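Local coordinates for ATP:cob(I)alamin adenosyltransferase (Salmonella enterica subsp. enterica serovar Livingstone, PDB 5CX7), which binds heme in its C-terminal domain, the part crystallised, and as the whole enzyme probably converts cob(I)alamin to adenosylcobalamin, the cofactor of propanediol dehydratase, at residues V33-S38 with W50-A55; S60-K65 with K100-G105; V10-H15 with Y108-D113. All blocks are in the same frame, centred on the assembly; numbering follows the deposited sequence.

The three contacts lie in or around one antiparallel sheet and differ in depth and chemistry. Contact 1 is partly buried and joins strands 36-41 and 46-51 as a hairpin, so backbone hydrogen bonds carry it. Contact 2 is buried and holds a loop to helix 59-72 by apolar packing, to which the methylenes of a lysine contribute, with no hydrogen bond between the two segments. Contact 3 lies at the surface, where an arginine reaches from strand 107-112 to the chain leading into helix 14-31. Contacts 1 and 2 touch, since V36 and S38 pack on A63 and P64. Contacts 1 and 3 do not, yet both reach the heme, through W50 and F14.

Contact 1. Residues V33-S38 with W50-A55; sequences VPVVVS and WRMPDA. With HEM (protoporphyrin IX containing Fe), chain B.
V33 meets M52 through its backbone: the carbonyl O lies near the CE methyl, which also rests against CA of P34. P34 then packs its ring on the backbone of the type II turn M52-A55, with CB 3.1 Å from P53 O, and on the A55 methyl. A rigid, apolar ring suits this place. The turn itself has proline at its second position and D54 in left-handed conformation at its third.

V35 is held at its backbone N and O. Its O accepts M52 N at 3.0 Å, while its N points almost straight at M52 SD (3.5 Å, 174°), a weak bond to sulfur. The sulfur reaches V35 N because the methionine side chain runs beside V35, CG2 lying 3.8 Å from SD, before bending at chi3 (63°) to carry CE back to P34. V36 pairs with R51 without direct hydrogen bonds; its CG2 touches R51 CG at 3.9 Å. The otherwise extended R51 chain ends by bonding NH2 to A55 O at 2.8 Å, bracing the turn. At V37 the ladder gains its hydrogen-bonded pair, V37 N to W50 O and W50 N to V37 O, both 2.9 Å. The W50 indole leads away to the heme, whose CMC methyl sits 3.8 Å above the ring plane, over its centre.

Beta-branched V36 and V37 suit the strand, and V35 is buried just before it. V35 and V37 pack on helix 14-31, V36 on helix 59-72. Strand 36-41 also bonds to strand 115-123, and W50 continues the sheet into a strand of the second subunit.

Contact 2. Residues S60-K65 with K100-G105; sequences SELAPK and KVVTFG
With CG anti to the carbonyl carbon (chi1 -65° and -71°), L62 and K65, one helical turn apart, both meet the CG2 methyl of V102. It lies 3.6 Å from K65 CB and 3.9 Å from L62 CD2, the leucine and valine crossing at about a right angle. K65 CB also packs against K100 O at 3.8 Å. F104, with CG set between the backbone N and the carbonyl carbon (chi1 50°), turns one face of its ring to V102, whose CG1 sits 3.7 Å above the ring plane, over its centre, while L62 CD1 comes to the edge, 4.1 Å from CZ. Branched and aromatic apolar residues thus fill the buried join, to which lysine lends its aliphatic part.

Beyond CG the K65 chain is extended, carrying NZ to E61 OE2 at 2.7 Å, on the anti lone pair, an i to i+4 salt bridge along the helix. NZ also bonds to G99 O and to H96 O of the third subunit, and E61 OE1 is paired with K100 of that subunit.

A63 faces strands 36-41 and 115-123, with L62 also reaching S123, while L62 and K65 receive the loop: a helix layered between sheet and loop within this HbpS-like domain of the GAF clan.

Contact 3. Residues V10-H15 with Y108-D113; sequences VALSFH and YALWRD. With HEM (protoporphyrin IX containing Fe), chain B.
R112 NH1 has two partners: it donates to V10 O at 3.1 Å and forms a salt bridge with D16, in the first turn of helix 14-31. The carbonyl of V10 lies near the guanidinium plane, though the donor stands 40° out of the carbonyl's own plane. A11 O also approaches NH1 at the guanidinium edge, but at too poor an angle to bond.

To get there the arginine takes torsions off the staggered values (chi1 -119°, chi3 -144°), and its chain slides past V10 in the opposite direction, CD 3.5 Å from V10 CB. A long residue suits the place, its methylenes packing on valine and its charged head spanning from strand to helix. Deeper in, the contact turns apolar, and L12 CD1 meets L110 CD1 at 4.3 Å.

S13 then takes the N-cap, its OG accepting from D16 N, and the helix opens with F14. The F14 ring meets the heme, CZ 3.6 Å from the CMA methyl and the CHB carbon in its plane at the edge; it also meets the ring of H18, the probable axial ligand.

Around this, V10 and L12 cover I117 of strand 115-123, which is hydrogen-bonded to L110. L110 packs on L20 of helix 14-31 and on I138 of helix 127-139. The N-terminal segment thus packs on strands 107-112 and 115-123 at V10 and L12, then draws away from strand 107-112 into helix 14-31.

Contact 1. Residues V33-S38 with W50-A55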
loop_
_atom_site.group_PDB
_atom_site.type_symbol
_atom_site.label_atom_id
_atom_site.label_comp_id
_atom_site.label_asym_id
_atom_site.label_seq_id
_atom_site.Cartn_x
_atom_site.Cartn_y
_atom_site.Cartn_z
ATOM N N VAL E 33 13.603 -23.162 -20.110
ATOM C CA VAL E 33 12.806 -22.580 -19.052
ATOM C C VAL E 33 12.600 -21.094 -19.386
ATOM O O VAL E 33 13.551 -20.392 -19.666
ATOM C CB VAL E 33 13.374 -22.833 -17.667
ATOM C CG1 VAL E 33 14.810 -22.413 -17.558
ATOM C CG2 VAL E 33 12.535 -22.133 -16.598
ATOM N N PRO E 34 11.352 -20.678 -19.492
ATOM C CA PRO E 34 11.123 -19.261 -19.709
ATOM C C PRO E 34 11.314 -18.417 -18.459
ATOM O O PRO E 34 10.811 -18.780 -17.405
ATOM C CB PRO E 34 9.654 -19.211 -20.161
ATOM C CG PRO E 34 9.014 -20.419 -19.620
ATOM C CD PRO E 34 10.082 -21.443 -19.373
ATOM N N VAL E 35 12.071 -17.330 -18.584
ATOM C CA VAL E 35 12.371 -16.455 -17.461
ATOM C C VAL E 35 12.009 -15.017 -17.747
ATOM O O VAL E 35 11.777 -14.615 -18.889
ATOM C CB VAL E 35 13.845 -16.559 -16.986
ATOM C CG1 VAL E 35 14.171 -17.992 -16.544
ATOM C CG2 VAL E 35 14.828 -16.079 -18.064
ATOM N N VAL E 36 12.017 -14.229 -16.655
ATOM C CA VAL E 36 12.089 -12.847 -16.737
ATOM C C VAL E 36 13.521 -12.418 -16.363
ATOM O O VAL E 36 14.095 -12.918 -15.413
ATOM C CB VAL E 36 11.074 -12.140 -15.750
ATOM C CG1 VAL E 36 11.249 -10.614 -15.759
ATOM C CG2 VAL E 36 9.668 -12.490 -16.083
ATOM N N VAL E 37 14.045 -11.464 -17.129
ATOM C CA VAL E 37 15.402 -10.882 -16.972
ATOM C C VAL E 37 15.254 -9.458 -16.618
ATOM O O VAL E 37 14.463 -8.745 -17.243
ATOM C CB VAL E 37 16.215 -10.885 -18.310
ATOM C CG1 VAL E 37 17.596 -10.324 -18.129
ATOM C CG2 VAL E 37 16.262 -12.279 -18.892
ATOM N N SER E 38 15.954 -9.031 -15.598
ATOM C CA SER E 38 15.867 -7.688 -15.191
ATOM C C SER E 38 17.243 -7.165 -14.869
ATOM O O SER E 38 18.034 -7.822 -14.216
ATOM C CB SER E 38 14.942 -7.531 -13.934
ATOM O OG SER E 38 15.060 -6.193 -13.383
ATOM N N TRP E 50 12.946 -7.960 -19.630
ATOM C CA TRP E 50 12.504 -8.811 -20.735
ATOM C C TRP E 50 11.864 -10.061 -20.241
ATOM O O TRP E 50 12.406 -10.798 -19.445
ATOM C CB TRP E 50 13.736 -9.211 -21.606
ATOM C CG TRP E 50 13.318 -9.928 -22.832
ATOM C CD1 TRP E 50 12.980 -11.245 -22.937
ATOM C CD2 TRP E 50 13.060 -9.354 -24.104
ATOM N NE1 TRP E 50 12.603 -11.542 -24.227
ATOM C CE2 TRP E 50 12.636 -10.395 -24.962
ATOM C CE3 TRP E 50 13.191 -8.065 -24.627
ATOM C CZ2 TRP E 50 12.343 -10.185 -26.298
ATOM C CZ3 TRP E 50 12.917 -7.867 -25.993
ATOM C CH2 TRP E 50 12.470 -8.892 -26.782
ATOM N N ARG E 51 10.618 -10.306 -20.663
ATOM C CA ARG E 51 9.889 -11.473 -20.252
ATOM C C ARG E 51 9.734 -12.434 -21.388
ATOM O O ARG E 51 9.157 -12.090 -22.410
ATOM C CB ARG E 51 8.470 -11.131 -19.768
ATOM C CG ARG E 51 7.605 -12.340 -19.440
ATOM C CD ARG E 51 6.230 -11.961 -18.830
ATOM N NE ARG E 51 5.509 -13.181 -18.444
ATOM C CZ ARG E 51 4.685 -13.902 -19.201
ATOM N NH1 ARG E 51 4.359 -13.536 -20.440
ATOM N NH2 ARG E 51 4.121 -15.004 -18.686
ATOM N N MET E 52 10.146 -13.640 -21.163
ATOM C CA MET E 52 9.978 -14.726 -22.157
ATOM C C MET E 52 8.575 -15.291 -22.073
ATOM O O MET E 52 7.961 -15.317 -20.973
ATOM C CB MET E 52 10.997 -15.822 -21.949
ATOM C CG MET E 52 12.415 -15.371 -22.110
ATOM S SD MET E 52 13.639 -16.579 -21.633
ATOM C CE MET E 52 13.278 -17.887 -22.844
ATOM N N PRO E 53 8.028 -15.710 -23.227
ATOM C CA PRO E 53 6.663 -16.242 -23.199
ATOM C C PRO E 53 6.496 -17.383 -22.195
ATOM O O PRO E 53 7.377 -18.205 -22.033
ATOM C CB PRO E 53 6.428 -16.735 -24.652
ATOM C CG PRO E 53 7.412 -16.012 -25.469
ATOM C CD PRO E 53 8.624 -15.746 -24.591
ATOM N N ASP E 54 5.362 -17.369 -21.485
ATOM C CA ASP E 54 5.002 -18.369 -20.488
ATOM C C ASP E 54 5.860 -18.396 -19.228
ATOM O O ASP E 54 5.698 -19.308 -18.417
ATOM C CB ASP E 54 4.950 -19.788 -21.071
ATOM C CG ASP E 54 3.980 -19.917 -22.212
ATOM O OD1 ASP E 54 2.851 -19.427 -22.091
ATOM O OD2 ASP E 54 4.364 -20.535 -23.237
ATOM N N ALA E 55 6.692 -17.389 -18.995
ATOM C CA ALA E 55 7.371 -17.307 -17.704
ATOM C C ALA E 55 6.341 -17.245 -16.562
ATOM O O ALA E 55 5.273 -16.623 -16.675
ATOM C CB ALA E 55 8.282 -16.095 -17.629
HETATM C CHA HEM B . 20.668 -6.328 -32.566
HETATM C CHB HEM B . 18.339 -3.250 -29.598
HETATM C CHC HEM B . 16.997 -7.147 -27.074
HETATM C CHD HEM B . 18.955 -10.141 -30.288
HETATM C C1A HEM B . 20.191 -5.218 -31.946
HETATM C C2A HEM B . 20.537 -3.910 -32.313
HETATM C C3A HEM B . 19.886 -3.049 -31.473
HETATM C C4A HEM B . 19.106 -3.791 -30.591
HETATM C CMA HEM B . 19.980 -1.532 -31.472
HETATM C CAA HEM B . 21.505 -3.490 -33.413
HETATM C CBA HEM B . 22.852 -3.206 -32.699
HETATM C CGA HEM B . 24.072 -3.565 -33.510
HETATM O O1A HEM B . 24.715 -2.642 -34.077
HETATM O O2A HEM B . 24.436 -4.769 -33.588
HETATM C C1B HEM B . 17.742 -4.050 -28.646
HETATM C C2B HEM B . 17.023 -3.550 -27.559
HETATM C C3B HEM B . 16.637 -4.639 -26.838
HETATM C C4B HEM B . 17.174 -5.844 -27.516
HETATM C CMB HEM B . 16.771 -2.055 -27.318
HETATM C CAB HEM B . 15.816 -4.519 -25.617
HETATM C CBB HEM B . 15.347 -5.476 -24.852
HETATM C C1C HEM B . 17.419 -8.308 -27.699
HETATM C C2C HEM B . 17.180 -9.626 -27.207
HETATM C C3C HEM B . 17.749 -10.489 -28.160
HETATM C C4C HEM B . 18.316 -9.653 -29.184
HETATM C CMC HEM B . 16.451 -10.015 -25.909
HETATM C CAC HEM B . 17.836 -11.985 -28.237
HETATM C CBC HEM B . 17.343 -12.846 -27.383
HETATM C C1D HEM B . 19.574 -9.275 -31.161
HETATM C C2D HEM B . 20.314 -9.878 -32.274
HETATM C C3D HEM B . 20.838 -8.823 -32.933
HETATM C C4D HEM B . 20.365 -7.608 -32.212
HETATM C CMD HEM B . 20.431 -11.363 -32.578
HETATM C CAD HEM B . 21.687 -8.899 -34.208
HETATM C CBD HEM B . 23.065 -9.540 -34.026
HETATM C CGD HEM B . 24.205 -8.552 -34.149
HETATM O O1D HEM B . 25.191 -8.799 -34.919
HETATM O O2D HEM B . 24.179 -7.506 -33.450
HETATM N NA HEM B . 19.321 -5.127 -30.855
HETATM N NB HEM B . 17.798 -5.379 -28.581
HETATM N NC HEM B . 18.152 -8.346 -28.856
HETATM N ND HEM B . 19.634 -7.913 -31.150
HETATM FE FE HEM B . 18.778 -6.668 -29.910
#

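Contact 2. Residues S60-K65 with K100-G105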
loop_
_atom_site.group_PDB
_atom_site.type_symbol
_atom_site.label_atom_id
_atom_site.label_comp_id
_atom_site.label_asym_id
_atom_site.label_seq_id
_atom_site.Cartn_x
_atom_site.Cartn_y
_atom_site.Cartn_z
ATOM N N SER E 60 7.734 -11.929 -12.908
ATOM C CA SER E 60 7.582 -10.475 -13.208
ATOM C C SER E 60 7.906 -9.562 -12.021
ATOM O O SER E 60 8.356 -8.435 -12.207
ATOM C CB SER E 60 6.197 -10.139 -13.785
ATOM O OG SER E 60 6.073 -10.808 -15.039
ATOM N N GLU E 61 7.670 -10.056 -10.827
ATOM C CA GLU E 61 7.960 -9.293 -9.578
ATOM C C GLU E 61 9.285 -9.729 -8.998
ATOM O O GLU E 61 10.079 -8.888 -8.619
ATOM C CB GLU E 61 6.786 -9.514 -8.595
ATOM C CG GLU E 61 6.944 -8.795 -7.270
ATOM C CD GLU E 61 5.655 -8.670 -6.482
ATOM O OE1 GLU E 61 4.555 -9.060 -6.982
ATOM O OE2 GLU E 61 5.728 -8.229 -5.288
ATOM N N LEU E 62 9.549 -11.053 -9.011
ATOM C CA LEU E 62 10.779 -11.546 -8.402
ATOM C C LEU E 62 12.076 -11.161 -9.137
ATOM O O LEU E 62 13.083 -10.789 -8.476
ATOM C CB LEU E 62 10.781 -13.094 -8.250
ATOM C CG LEU E 62 9.765 -13.668 -7.312
ATOM C CD1 LEU E 62 9.730 -15.151 -7.421
ATOM C CD2 LEU E 62 9.949 -13.223 -5.853
ATOM N N ALA E 63 12.066 -11.153 -10.458
ATOM C CA ALA E 63 13.326 -10.789 -11.174
ATOM C C ALA E 63 13.802 -9.319 -10.906
ATOM O O ALA E 63 14.970 -9.124 -10.521
ATOM C CB ALA E 63 13.266 -11.100 -12.667
ATOM N N PRO E 64 12.898 -8.302 -11.022
ATOM C CA PRO E 64 13.371 -6.951 -10.741
ATOM C C PRO E 64 13.740 -6.789 -9.291
ATOM O O PRO E 64 14.697 -6.042 -8.955
ATOM C CB PRO E 64 12.189 -6.047 -11.101
ATOM C CG PRO E 64 11.279 -6.929 -11.937
ATOM C CD PRO E 64 11.566 -8.329 -11.668
ATOM N N LYS E 65 13.006 -7.440 -8.418
ATOM C CA LYS E 65 13.401 -7.417 -6.977
ATOM C C LYS E 65 14.769 -7.998 -6.710
ATOM O O LYS E 65 15.528 -7.500 -5.862
ATOM C CB LYS E 65 12.336 -8.089 -6.098
ATOM C CG LYS E 65 11.062 -7.196 -6.027
ATOM C CD LYS E 65 10.011 -7.850 -5.198
ATOM C CE LYS E 65 8.903 -6.758 -4.891
ATOM N NZ LYS E 65 7.919 -7.303 -3.957
ATOM N N LYS E 100 10.638 -5.814 -0.684
ATOM C CA LYS E 100 11.506 -5.288 -1.742
ATOM C C LYS E 100 12.764 -6.120 -1.968
ATOM O O LYS E 100 13.368 -6.028 -3.046
ATOM C CB LYS E 100 11.915 -3.868 -1.458
ATOM C CG LYS E 100 10.724 -2.931 -1.671
ATOM C CD LYS E 100 11.173 -1.508 -1.767
ATOM C CE LYS E 100 11.741 -1.035 -0.466
ATOM N NZ LYS E 100 10.644 -0.939 0.522
ATOM N N VAL E 101 13.172 -6.888 -0.980
ATOM C CA VAL E 101 14.362 -7.709 -1.063
ATOM C C VAL E 101 13.957 -9.186 -1.222
ATOM O O VAL E 101 13.005 -9.643 -0.589
ATOM C CB VAL E 101 15.358 -7.576 0.086
ATOM C CG1 VAL E 101 15.936 -6.153 0.083
ATOM C CG2 VAL E 101 14.772 -7.987 1.407
ATOM N N VAL E 102 14.696 -9.901 -2.094
ATOM C CA VAL E 102 14.532 -11.324 -2.280
ATOM C C VAL E 102 15.805 -11.970 -1.835
ATOM O O VAL E 102 16.904 -11.524 -2.237
ATOM C CB VAL E 102 14.188 -11.647 -3.768
ATOM C CG1 VAL E 102 14.237 -13.152 -3.997
ATOM C CG2 VAL E 102 12.804 -11.113 -4.145
ATOM N N THR E 103 15.688 -13.029 -1.066
ATOM C CA THR E 103 16.813 -13.612 -0.342
ATOM C C THR E 103 17.190 -15.011 -0.772
ATOM O O THR E 103 17.937 -15.732 -0.080
ATOM C CB THR E 103 16.505 -13.597 1.158
ATOM O OG1 THR E 103 15.252 -14.260 1.395
ATOM C CG2 THR E 103 16.357 -12.139 1.616
ATOM N N PHE E 104 16.667 -15.427 -1.924
ATOM C CA PHE E 104 17.179 -16.637 -2.604
ATOM C C PHE E 104 17.798 -16.272 -3.919
ATOM O O PHE E 104 17.639 -15.188 -4.450
ATOM C CB PHE E 104 16.066 -17.728 -2.741
ATOM C CG PHE E 104 14.765 -17.226 -3.333
ATOM C CD1 PHE E 104 14.604 -17.092 -4.718
ATOM C CD2 PHE E 104 13.656 -16.994 -2.521
ATOM C CE1 PHE E 104 13.412 -16.617 -5.269
ATOM C CE2 PHE E 104 12.452 -16.601 -3.080
ATOM C CZ PHE E 104 12.334 -16.347 -4.432
ATOM N N GLY E 105 18.555 -17.250 -4.460
ATOM C CA GLY E 105 19.384 -17.009 -5.598
ATOM C C GLY E 105 18.741 -16.532 -6.859
ATOM O O GLY E 105 17.578 -16.807 -7.193
#

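Contact 3. Residues V10-H15 with Y108-D113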
loop_
_atom_site.group_PDB
_atom_site.type_symbol
_atom_site.label_atom_id
_atom_site.label_comp_id
_atom_site.label_asym_id
_atom_site.label_seq_id
_atom_site.Cartn_x
_atom_site.Cartn_y
_atom_site.Cartn_z
ATOM N N VAL E 10 33.237 3.351 -16.310
ATOM C CA VAL E 10 32.877 1.986 -16.124
ATOM C C VAL E 10 31.351 1.750 -16.104
ATOM O O VAL E 10 31.111 0.651 -16.077
ATOM C CB VAL E 10 33.618 1.209 -14.967
ATOM C CG1 VAL E 10 35.104 1.459 -15.002
ATOM C CG2 VAL E 10 33.123 1.790 -13.684
ATOM N N ALA E 11 30.367 2.668 -16.140
ATOM C CA ALA E 11 28.926 2.272 -16.145
ATOM C C ALA E 11 28.571 1.229 -17.185
ATOM O O ALA E 11 29.332 0.957 -18.103
ATOM C CB ALA E 11 28.030 3.508 -16.365
ATOM N N LEU E 12 27.394 0.620 -17.050
ATOM C CA LEU E 12 26.883 -0.252 -18.105
ATOM C C LEU E 12 26.540 0.484 -19.384
ATOM O O LEU E 12 25.754 1.405 -19.358
ATOM C CB LEU E 12 25.608 -1.023 -17.631
ATOM C CG LEU E 12 25.858 -2.009 -16.485
ATOM C CD1 LEU E 12 24.494 -2.425 -15.854
ATOM C CD2 LEU E 12 26.604 -3.253 -16.901
ATOM N N SER E 13 27.115 0.038 -20.508
ATOM C CA SER E 13 26.882 0.634 -21.810
ATOM C C SER E 13 25.676 -0.033 -22.417
ATOM O O SER E 13 25.255 -1.091 -21.934
ATOM C CB SER E 13 28.116 0.383 -22.700
ATOM O OG SER E 13 28.327 -1.014 -22.924
ATOM N N PHE E 14 25.227 0.501 -23.558
ATOM C CA PHE E 14 24.228 -0.143 -24.388
ATOM C C PHE E 14 24.611 -1.559 -24.716
ATOM O O PHE E 14 23.838 -2.542 -24.531
ATOM C CB PHE E 14 23.943 0.591 -25.722
ATOM C CG PHE E 14 23.130 -0.263 -26.704
ATOM C CD1 PHE E 14 21.813 -0.449 -26.519
ATOM C CD2 PHE E 14 23.775 -1.020 -27.680
ATOM C CE1 PHE E 14 21.074 -1.279 -27.354
ATOM C CE2 PHE E 14 23.070 -1.881 -28.513
ATOM C CZ PHE E 14 21.699 -2.011 -28.340
ATOM N N HIS E 15 25.830 -1.739 -25.210
ATOM C CA HIS E 15 26.322 -3.062 -25.498
ATOM C C HIS E 15 26.299 -4.017 -24.273
ATOM O O HIS E 15 25.994 -5.209 -24.376
ATOM C CB HIS E 15 27.766 -2.970 -26.089
ATOM C CG HIS E 15 28.376 -4.308 -26.393
ATOM N ND1 HIS E 15 28.115 -5.034 -27.545
ATOM C CD2 HIS E 15 29.257 -5.044 -25.681
ATOM C CE1 HIS E 15 28.795 -6.167 -27.518
ATOM N NE2 HIS E 15 29.516 -6.180 -26.416
ATOM N N TYR E 108 22.538 -10.911 -8.888
ATOM C CA TYR E 108 23.938 -10.636 -8.726
ATOM C C TYR E 108 24.226 -9.158 -8.889
ATOM O O TYR E 108 23.638 -8.466 -9.717
ATOM C CB TYR E 108 24.760 -11.397 -9.791
ATOM C CG TYR E 108 24.822 -12.824 -9.502
ATOM C CD1 TYR E 108 23.784 -13.650 -9.908
ATOM C CD2 TYR E 108 25.908 -13.407 -8.890
ATOM C CE1 TYR E 108 23.853 -14.993 -9.703
ATOM C CE2 TYR E 108 25.954 -14.783 -8.605
ATOM C CZ TYR E 108 24.905 -15.553 -9.055
ATOM O OH TYR E 108 24.853 -16.902 -8.869
ATOM N N ALA E 109 25.121 -8.664 -8.055
ATOM C CA ALA E 109 25.642 -7.328 -8.158
ATOM C C ALA E 109 26.762 -7.326 -9.209
ATOM O O ALA E 109 27.485 -8.302 -9.346
ATOM C CB ALA E 109 26.198 -6.884 -6.841
ATOM N N LEU E 110 26.828 -6.270 -9.983
ATOM C CA LEU E 110 27.768 -6.161 -11.103
ATOM C C LEU E 110 28.789 -5.068 -10.744
ATOM O O LEU E 110 28.407 -3.923 -10.478
ATOM C CB LEU E 110 27.056 -5.810 -12.363
ATOM C CG LEU E 110 25.880 -6.725 -12.731
ATOM C CD1 LEU E 110 25.163 -6.204 -13.951
ATOM C CD2 LEU E 110 26.315 -8.156 -12.961
ATOM N N TRP E 111 30.064 -5.418 -10.839
ATOM C CA TRP E 111 31.178 -4.534 -10.460
ATOM C C TRP E 111 32.242 -4.426 -11.559
ATOM O O TRP E 111 32.454 -5.360 -12.319
ATOM C CB TRP E 111 31.892 -5.089 -9.244
ATOM C CG TRP E 111 31.103 -5.240 -8.028
ATOM C CD1 TRP E 111 30.288 -6.264 -7.724
ATOM C CD2 TRP E 111 31.060 -4.341 -6.911
ATOM N NE1 TRP E 111 29.715 -6.059 -6.494
ATOM C CE2 TRP E 111 30.162 -4.875 -5.983
ATOM C CE3 TRP E 111 31.719 -3.143 -6.607
ATOM C CZ2 TRP E 111 29.905 -4.260 -4.737
ATOM C CZ3 TRP E 111 31.455 -2.509 -5.402
ATOM C CH2 TRP E 111 30.569 -3.053 -4.479
ATOM N N ARG E 112 32.816 -3.229 -11.710
ATOM C CA ARG E 112 33.939 -2.965 -12.656
ATOM C C ARG E 112 34.906 -2.088 -11.925
ATOM O O ARG E 112 34.499 -0.990 -11.515
ATOM C CB ARG E 112 33.499 -2.186 -13.919
ATOM C CG ARG E 112 33.724 -2.911 -15.185
ATOM C CD ARG E 112 33.421 -2.003 -16.404
ATOM N NE ARG E 112 32.861 -2.989 -17.259
ATOM C CZ ARG E 112 31.764 -2.861 -17.986
ATOM N NH1 ARG E 112 31.047 -1.741 -18.023
ATOM N NH2 ARG E 112 31.416 -3.875 -18.710
ATOM N N ASP E 113 36.177 -2.488 -11.886
ATOM C CA ASP E 113 37.238 -1.650 -11.287
ATOM C C ASP E 113 36.889 -1.156 -9.887
ATOM O O ASP E 113 37.056 0.035 -9.587
ATOM C CB ASP E 113 37.566 -0.433 -12.182
ATOM C CG ASP E 113 38.067 -0.813 -13.590
ATOM O OD1 ASP E 113 38.560 -1.948 -13.793
ATOM O OD2 ASP E 113 37.871 -0.004 -14.550
HETATM C CHA HEM B . 20.668 -6.328 -32.566
HETATM C CHB HEM B . 18.339 -3.250 -29.598
HETATM C CHC HEM B . 16.997 -7.147 -27.074
HETATM C CHD HEM B . 18.955 -10.141 -30.288
HETATM C C1A HEM B . 20.191 -5.218 -31.946
HETATM C C2A HEM B . 20.537 -3.910 -32.313
HETATM C C3A HEM B . 19.886 -3.049 -31.473
HETATM C C4A HEM B . 19.106 -3.791 -30.591
HETATM C CMA HEM B . 19.980 -1.532 -31.472
HETATM C CAA HEM B . 21.505 -3.490 -33.413
HETATM C CBA HEM B . 22.852 -3.206 -32.699
HETATM C CGA HEM B . 24.072 -3.565 -33.510
HETATM O O1A HEM B . 24.715 -2.642 -34.077
HETATM O O2A HEM B . 24.436 -4.769 -33.588
HETATM C C1B HEM B . 17.742 -4.050 -28.646
HETATM C C2B HEM B . 17.023 -3.550 -27.559
HETATM C C3B HEM B . 16.637 -4.639 -26.838
HETATM C C4B HEM B . 17.174 -5.844 -27.516
HETATM C CMB HEM B . 16.771 -2.055 -27.318
HETATM C CAB HEM B . 15.816 -4.519 -25.617
HETATM C CBB HEM B . 15.347 -5.476 -24.852
HETATM C C1C HEM B . 17.419 -8.308 -27.699
HETATM C C2C HEM B . 17.180 -9.626 -27.207
HETATM C C3C HEM B . 17.749 -10.489 -28.160
HETATM C C4C HEM B . 18.316 -9.653 -29.184
HETATM C CMC HEM B . 16.451 -10.015 -25.909
HETATM C CAC HEM B . 17.836 -11.985 -28.237
HETATM C CBC HEM B . 17.343 -12.846 -27.383
HETATM C C1D HEM B . 19.574 -9.275 -31.161
HETATM C C2D HEM B . 20.314 -9.878 -32.274
HETATM C C3D HEM B . 20.838 -8.823 -32.933
HETATM C C4D HEM B . 20.365 -7.608 -32.212
HETATM C CMD HEM B . 20.431 -11.363 -32.578
HETATM C CAD HEM B . 21.687 -8.899 -34.208
HETATM C CBD HEM B . 23.065 -9.540 -34.026
HETATM C CGD HEM B . 24.205 -8.552 -34.149
HETATM O O1D HEM B . 25.191 -8.799 -34.919
HETATM O O2D HEM B . 24.179 -7.506 -33.450
HETATM N NA HEM B . 19.321 -5.127 -30.855
HETATM N NB HEM B . 17.798 -5.379 -28.581
HETATM N NC HEM B . 18.152 -8.346 -28.856
HETATM N ND HEM B . 19.634 -7.913 -31.150
HETATM FE FE HEM B . 18.778 -6.668 -29.910
#